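Local atomic coordinates of GDSL-like protein (Collinsella aerofaciens ATCC 25986, PDB entry 7BXD), a protein that probably acts as an acyl-hydrolase of the GDSL-like lipase family, in the SGNH hydrolase clan, hydrolysing acyl esters. Residues E89-I94 and R136-R141; N108-N113 and E168-G173. All blocks are in the same frame, centred on the assembly; numbering follows the deposited sequence.

Both contacts lie in one alpha/beta domain built on a parallel five-stranded sheet. From the N terminus, the chain first lays down strands 30-35 and 66-71 and then reaches 89-94, a little before strand 100-104. Residues 108-113 follow that strand, at the end of helix 107-111. Contact 1 closes a loop of 41 intervening residues when the end of helix 127-141 returns to 89-94. Contact 2 closes a longer one, of 54, when the loop after strand 146-150 brings 168-173 back to 108-113. The segments alternate, so the two closures cross rather than nest. Their centres are 26 Å apart and they do not touch.

Contact 1 (E89-I94 and R136-R141); sequences ERLDGI and RTITAR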
loop_
_atom_site.group_PDB
_atom_site.type_symbol
_atom_site.label_atom_id
_atom_site.label_comp_id
_atom_site.label_asym_id
_atom_site.label_seq_id
_atom_site.Cartn_x
_atom_site.Cartn_y
_atom_site.Cartn_z
ATOM N N GLU A 89 -3.830 -10.822 -8.672
ATOM C CA GLU A 89 -3.338 -11.389 -9.921
ATOM C C GLU A 89 -1.817 -11.351 -10.021
ATOM O O GLU A 89 -1.212 -12.227 -10.664
ATOM C CB GLU A 89 -3.987 -10.682 -11.101
ATOM C CG GLU A 89 -5.445 -11.064 -11.316
ATOM C CD GLU A 89 -6.244 -10.021 -12.085
ATOM O OE1 GLU A 89 -6.272 -8.836 -11.672
ATOM O OE2 GLU A 89 -6.907 -10.397 -13.099
ATOM N N ARG A 90 -1.178 -10.322 -9.431
ATOM C CA ARG A 90 0.269 -10.146 -9.544
ATOM C C ARG A 90 1.054 -11.004 -8.558
ATOM O O ARG A 90 2.270 -11.167 -8.738
ATOM C CB ARG A 90 0.660 -8.676 -9.314
ATOM C CG ARG A 90 0.245 -7.756 -10.477
ATOM C CD ARG A 90 1.005 -6.434 -10.363
ATOM N NE ARG A 90 0.431 -5.692 -9.256
ATOM C CZ ARG A 90 1.072 -5.056 -8.252
ATOM N NH1 ARG A 90 2.400 -5.048 -8.096
ATOM N NH2 ARG A 90 0.323 -4.404 -7.390
ATOM N N LEU A 91 0.421 -11.500 -7.483
ATOM C CA LEU A 91 1.203 -12.049 -6.371
ATOM C C LEU A 91 2.129 -13.192 -6.818
ATOM O O LEU A 91 3.294 -13.271 -6.395
ATOM C CB LEU A 91 0.261 -12.498 -5.252
ATOM C CG LEU A 91 0.916 -13.235 -4.087
ATOM C CD1 LEU A 91 1.958 -12.383 -3.399
ATOM C CD2 LEU A 91 -0.175 -13.654 -3.112
ATOM N N ASP A 92 1.621 -14.123 -7.633
ATOM C CA ASP A 92 2.429 -15.296 -7.924
ATOM C C ASP A 92 3.697 -14.946 -8.684
ATOM O O ASP A 92 4.660 -15.738 -8.669
ATOM C CB ASP A 92 1.646 -16.325 -8.753
ATOM C CG ASP A 92 2.267 -17.727 -8.718
ATOM O OD1 ASP A 92 2.364 -18.311 -7.610
ATOM O OD2 ASP A 92 2.624 -18.261 -9.790
ATOM N N GLY A 93 3.725 -13.781 -9.347
ATOM C CA GLY A 93 4.869 -13.336 -10.120
ATOM C C GLY A 93 5.886 -12.492 -9.385
ATOM O O GLY A 93 6.867 -12.058 -10.010
ATOM N N ILE A 94 5.690 -12.200 -8.086
ATOM C CA ILE A 94 6.678 -11.426 -7.322
ATOM C C ILE A 94 7.596 -12.389 -6.581
ATOM O O ILE A 94 7.332 -13.583 -6.446
ATOM C CB ILE A 94 6.040 -10.384 -6.378
ATOM C CG1 ILE A 94 5.494 -11.025 -5.091
ATOM C CG2 ILE A 94 4.958 -9.566 -7.112
ATOM C CD1 ILE A 94 4.889 -10.006 -4.102
ATOM N N ARG A 136 -3.420 -15.278 3.028
ATOM C CA ARG A 136 -3.298 -16.740 2.940
ATOM C C ARG A 136 -2.219 -17.130 1.940
ATOM O O ARG A 136 -1.457 -18.091 2.159
ATOM C CB ARG A 136 -4.641 -17.365 2.540
ATOM C CG ARG A 136 -5.698 -17.326 3.650
ATOM C CD ARG A 136 -6.970 -18.100 3.205
ATOM N NE ARG A 136 -7.743 -17.401 2.171
ATOM C CZ ARG A 136 -7.859 -17.766 0.888
ATOM N NH1 ARG A 136 -7.235 -18.841 0.423
ATOM N NH2 ARG A 136 -8.610 -17.035 0.059
ATOM N N THR A 137 -2.177 -16.430 0.803
ATOM C CA THR A 137 -1.359 -16.913 -0.309
ATOM C C THR A 137 0.103 -16.492 -0.136
ATOM O O THR A 137 1.027 -17.250 -0.474
ATOM C CB THR A 137 -1.969 -16.449 -1.637
ATOM O OG1 THR A 137 -3.332 -16.888 -1.675
ATOM C CG2 THR A 137 -1.221 -17.048 -2.833
ATOM N N ILE A 138 0.347 -15.286 0.398
ATOM C CA ILE A 138 1.714 -14.921 0.765
ATOM C C ILE A 138 2.254 -15.939 1.757
ATOM O O ILE A 138 3.407 -16.389 1.646
ATOM C CB ILE A 138 1.770 -13.488 1.332
ATOM C CG1 ILE A 138 1.529 -12.455 0.218
ATOM C CG2 ILE A 138 3.104 -13.235 2.064
ATOM C CD1 ILE A 138 1.262 -11.026 0.708
ATOM N N THR A 139 1.433 -16.325 2.746
ATOM C CA THR A 139 1.908 -17.264 3.747
ATOM C C THR A 139 2.190 -18.627 3.123
ATOM O O THR A 139 3.185 -19.276 3.461
ATOM C CB THR A 139 0.914 -17.358 4.908
ATOM O OG1 THR A 139 0.694 -16.052 5.457
ATOM C CG2 THR A 139 1.478 -18.285 5.995
ATOM N N ALA A 140 1.350 -19.054 2.174
ATOM C CA ALA A 140 1.566 -20.353 1.542
ATOM C C ALA A 140 2.862 -20.375 0.749
ATOM O O ALA A 140 3.565 -21.396 0.743
ATOM C CB ALA A 140 0.365 -20.705 0.657
ATOM N N ARG A 141 3.186 -19.281 0.052
ATOM C CA ARG A 141 4.347 -19.297 -0.822
ATOM C C ARG A 141 5.613 -18.854 -0.102
ATOM O O ARG A 141 6.718 -19.137 -0.573
ATOM C CB ARG A 141 4.052 -18.433 -2.044
ATOM C CG ARG A 141 4.063 -16.936 -1.790
ATOM C CD ARG A 141 3.333 -16.156 -2.899
ATOM N NE ARG A 141 4.021 -16.275 -4.201
ATOM C CZ ARG A 141 4.979 -15.463 -4.641
ATOM N NH1 ARG A 141 5.401 -14.447 -3.894
ATOM N NH2 ARG A 141 5.551 -15.691 -5.838
HETATM O O HOH W 1 4.306 -18.614 -6.005
#
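The backbone oxygen of I94 is gripped by the guanidinium of R141. NH2 of R141 gives I94 O, at the edge of the group and near its plane, a bond of 2.8 Å, close to straight at 162°. NH1 of R141 adds a weak second bond to I94 O, at 3.3 Å. NH1 also makes a weak bond to D95 O. The carbonyl of L91 sits over one face of the same group, with L91 O 3.2 Å above its plane. L91 O also accepts the backbone N of I94, three residues on. CG of R141 stands between its backbone N and carbonyl carbon (chi1 74°), and the chain bends at chi3 to reach this turn.

In this alpha/beta fold, the contact joins the end of helix 127-141 to the segment before strand 100-104. L91 and I94 also rest on F34 of strand 30-35. Water 1 lies between D92 and R141. It accepts from R141 NE at 3.0 Å, but its very short approach to D92 OD1 is doubtful. D92 and R141 are too far apart for a direct salt bridge. L91 spreads its two methyls over the helix. L91 CD1 meets I138 CG1 at 3.6 Å, the two side chains crossing at about a right angle. L91 CD2 meets T137 CG2 at 3.6 Å, while T137 OG1 bonds to Y133 O within its own helix.

Contact 2 (N108-N113 and E168-G173); sequences NDFSRN and ELNHLG
Two side-chain amides, N170 and N113, bond across this contact, each to the backbone of the other segment. N108 and D109 fit the GxND motif of SGNH hydrolases. The helix that carries them ends here against the loop before helix 176-189. That loop makes a type I turn from N170 to G173.

Hydrogen bonds come first. N170 ND2 donates to F110 O at 2.9 Å, in the carbonyl plane and on a lone pair. F110 O lies close to the plane of the N170 amide, so the N-H points almost straight at it within that plane. The other end of this amide serves its own loop: N170 OD1 accepts from L172 N at 2.9 Å, an Asx turn, and also from L174 N. ND2 of N170 has a second, weak partner in Y179 OH. In return, N113 OD1 takes a weak bond from H171 N, short at 2.7 Å but bent to 128°.

One water adds to these links. Water 2 lies 3.0 Å from S111 O, where it can donate. It accepts from N113 ND2 at 3.0 Å and takes a weak bond from H171 N.

The other contacts are van der Waals in range. CG of F110 is anti to the backbone N (chi1 160°), which swings the ring toward the loop. Its C-H edge faces E168 O, with F110 CZ 3.6 Å from E168 O. P164, Q176 and Y179 also touch this ring. The planes of the N113 amide and the H171 ring are 15° apart, but the side chains cross obliquely. L172 CD1 rests 3.6 Å from N113 O.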
loop_
_atom_site.group_PDB
_atom_site.type_symbol
_atom_site.label_atom_id
_atom_site.label_comp_id
_atom_site.label_asym_id
_atom_site.label_seq_id
_atom_site.Cartn_x
_atom_site.Cartn_y
_atom_site.Cartn_z
ATOM N N ASN A 108 -6.805 2.453 -4.664
ATOM C CA ASN A 108 -7.505 2.246 -5.938
ATOM C C ASN A 108 -8.781 1.427 -5.769
ATOM O O ASN A 108 -9.751 1.623 -6.519
ATOM C CB ASN A 108 -6.589 1.645 -6.990
ATOM C CG ASN A 108 -5.459 2.584 -7.346
ATOM O OD1 ASN A 108 -5.675 3.794 -7.465
ATOM N ND2 ASN A 108 -4.259 2.040 -7.533
ATOM N N ASP A 109 -8.811 0.494 -4.810
ATOM C CA ASP A 109 -10.046 -0.223 -4.530
ATOM C C ASP A 109 -11.140 0.751 -4.119
ATOM O O ASP A 109 -12.302 0.613 -4.543
ATOM C CB ASP A 109 -9.804 -1.274 -3.442
ATOM C CG ASP A 109 -8.727 -2.261 -3.841
ATOM O OD1 ASP A 109 -7.535 -1.835 -3.830
ATOM O OD2 ASP A 109 -9.079 -3.422 -4.175
ATOM N N PHE A 110 -10.797 1.725 -3.255
ATOM C CA PHE A 110 -11.741 2.758 -2.860
ATOM C C PHE A 110 -12.139 3.599 -4.077
ATOM O O PHE A 110 -13.322 3.765 -4.379
ATOM C CB PHE A 110 -11.076 3.628 -1.790
ATOM C CG PHE A 110 -11.711 4.996 -1.621
ATOM C CD1 PHE A 110 -13.056 5.127 -1.244
ATOM C CD2 PHE A 110 -10.953 6.134 -1.831
ATOM C CE1 PHE A 110 -13.617 6.395 -1.083
ATOM C CE2 PHE A 110 -11.512 7.391 -1.674
ATOM C CZ PHE A 110 -12.850 7.521 -1.304
ATOM N N SER A 111 -11.153 4.145 -4.799
ATOM C CA SER A 111 -11.458 5.124 -5.836
ATOM C C SER A 111 -12.113 4.500 -7.062
ATOM O O SER A 111 -12.815 5.208 -7.799
ATOM C CB SER A 111 -10.210 5.935 -6.211
ATOM O OG SER A 111 -9.284 5.174 -6.950
ATOM N N ARG A 112 -11.889 3.210 -7.319
ATOM C CA ARG A 112 -12.453 2.538 -8.484
ATOM C C ARG A 112 -13.521 1.514 -8.112
ATOM O O ARG A 112 -13.810 0.612 -8.892
ATOM C CB ARG A 112 -11.340 1.949 -9.366
ATOM C CG ARG A 112 -10.302 2.972 -9.802
ATOM C CD ARG A 112 -10.958 4.156 -10.480
ATOM N NE ARG A 112 -9.985 4.962 -11.206
ATOM C CZ ARG A 112 -10.133 6.256 -11.452
ATOM N NH1 ARG A 112 -11.214 6.889 -11.019
ATOM N NH2 ARG A 112 -9.197 6.918 -12.118
ATOM N N ASN A 113 -14.155 1.663 -6.946
ATOM C CA ASN A 113 -15.440 1.019 -6.677
ATOM C C ASN A 113 -15.348 -0.506 -6.647
ATOM O O ASN A 113 -16.170 -1.214 -7.219
ATOM C CB ASN A 113 -16.485 1.551 -7.657
ATOM C CG ASN A 113 -16.586 3.026 -7.528
ATOM O OD1 ASN A 113 -16.925 3.518 -6.456
ATOM N ND2 ASN A 113 -16.220 3.764 -8.571
ATOM N N GLU A 168 -14.694 11.753 0.832
ATOM C CA GLU A 168 -15.825 11.731 -0.087
ATOM C C GLU A 168 -16.330 10.302 -0.277
ATOM O O GLU A 168 -15.642 9.321 0.038
ATOM C CB GLU A 168 -15.432 12.350 -1.434
ATOM C CG GLU A 168 -15.122 13.815 -1.333
ATOM C CD GLU A 168 -14.809 14.406 -2.675
ATOM O OE1 GLU A 168 -13.922 13.903 -3.384
ATOM O OE2 GLU A 168 -15.499 15.390 -3.016
ATOM N N LEU A 169 -17.526 10.166 -0.846
ATOM C CA LEU A 169 -18.068 8.851 -1.148
ATOM C C LEU A 169 -17.656 8.434 -2.544
ATOM O O LEU A 169 -17.739 9.230 -3.492
ATOM C CB LEU A 169 -19.586 8.859 -1.092
ATOM C CG LEU A 169 -20.186 9.248 0.271
ATOM C CD1 LEU A 169 -21.704 9.328 0.184
ATOM C CD2 LEU A 169 -19.745 8.314 1.395
ATOM N N ASN A 170 -17.246 7.180 -2.681
ATOM C CA ASN A 170 -17.082 6.600 -4.006
ATOM C C ASN A 170 -18.456 6.308 -4.608
ATOM O O ASN A 170 -19.499 6.649 -4.036
ATOM C CB ASN A 170 -16.115 5.407 -3.969
ATOM C CG ASN A 170 -16.686 4.159 -3.294
ATOM O OD1 ASN A 170 -17.870 4.087 -2.924
ATOM N ND2 ASN A 170 -15.825 3.159 -3.116
ATOM N N HIS A 171 -18.472 5.685 -5.788
ATOM C CA HIS A 171 -19.757 5.431 -6.447
ATOM C C HIS A 171 -20.559 4.323 -5.757
ATOM O O HIS A 171 -21.739 4.125 -6.077
ATOM C CB HIS A 171 -19.539 5.152 -7.947
ATOM C CG HIS A 171 -18.949 6.322 -8.691
ATOM N ND1 HIS A 171 -18.247 6.205 -9.878
ATOM C CD2 HIS A 171 -18.926 7.639 -8.376
ATOM C CE1 HIS A 171 -17.840 7.402 -10.265
ATOM N NE2 HIS A 171 -18.261 8.291 -9.384
ATOM N N LEU A 172 -19.952 3.602 -4.820
ATOM C CA LEU A 172 -20.674 2.631 -4.004
ATOM C C LEU A 172 -21.199 3.230 -2.706
ATOM O O LEU A 172 -21.776 2.503 -1.882
ATOM C CB LEU A 172 -19.766 1.433 -3.673
ATOM C CG LEU A 172 -19.163 0.734 -4.894
ATOM C CD1 LEU A 172 -18.307 -0.422 -4.453
ATOM C CD2 LEU A 172 -20.244 0.246 -5.841
ATOM N N GLY A 173 -20.983 4.516 -2.470
ATOM C CA GLY A 173 -21.470 5.117 -1.240
ATOM C C GLY A 173 -20.577 4.874 -0.037
ATOM O O GLY A 173 -21.035 5.036 1.104
HETATM O O HOH W 2 -15.535 6.394 -7.189
#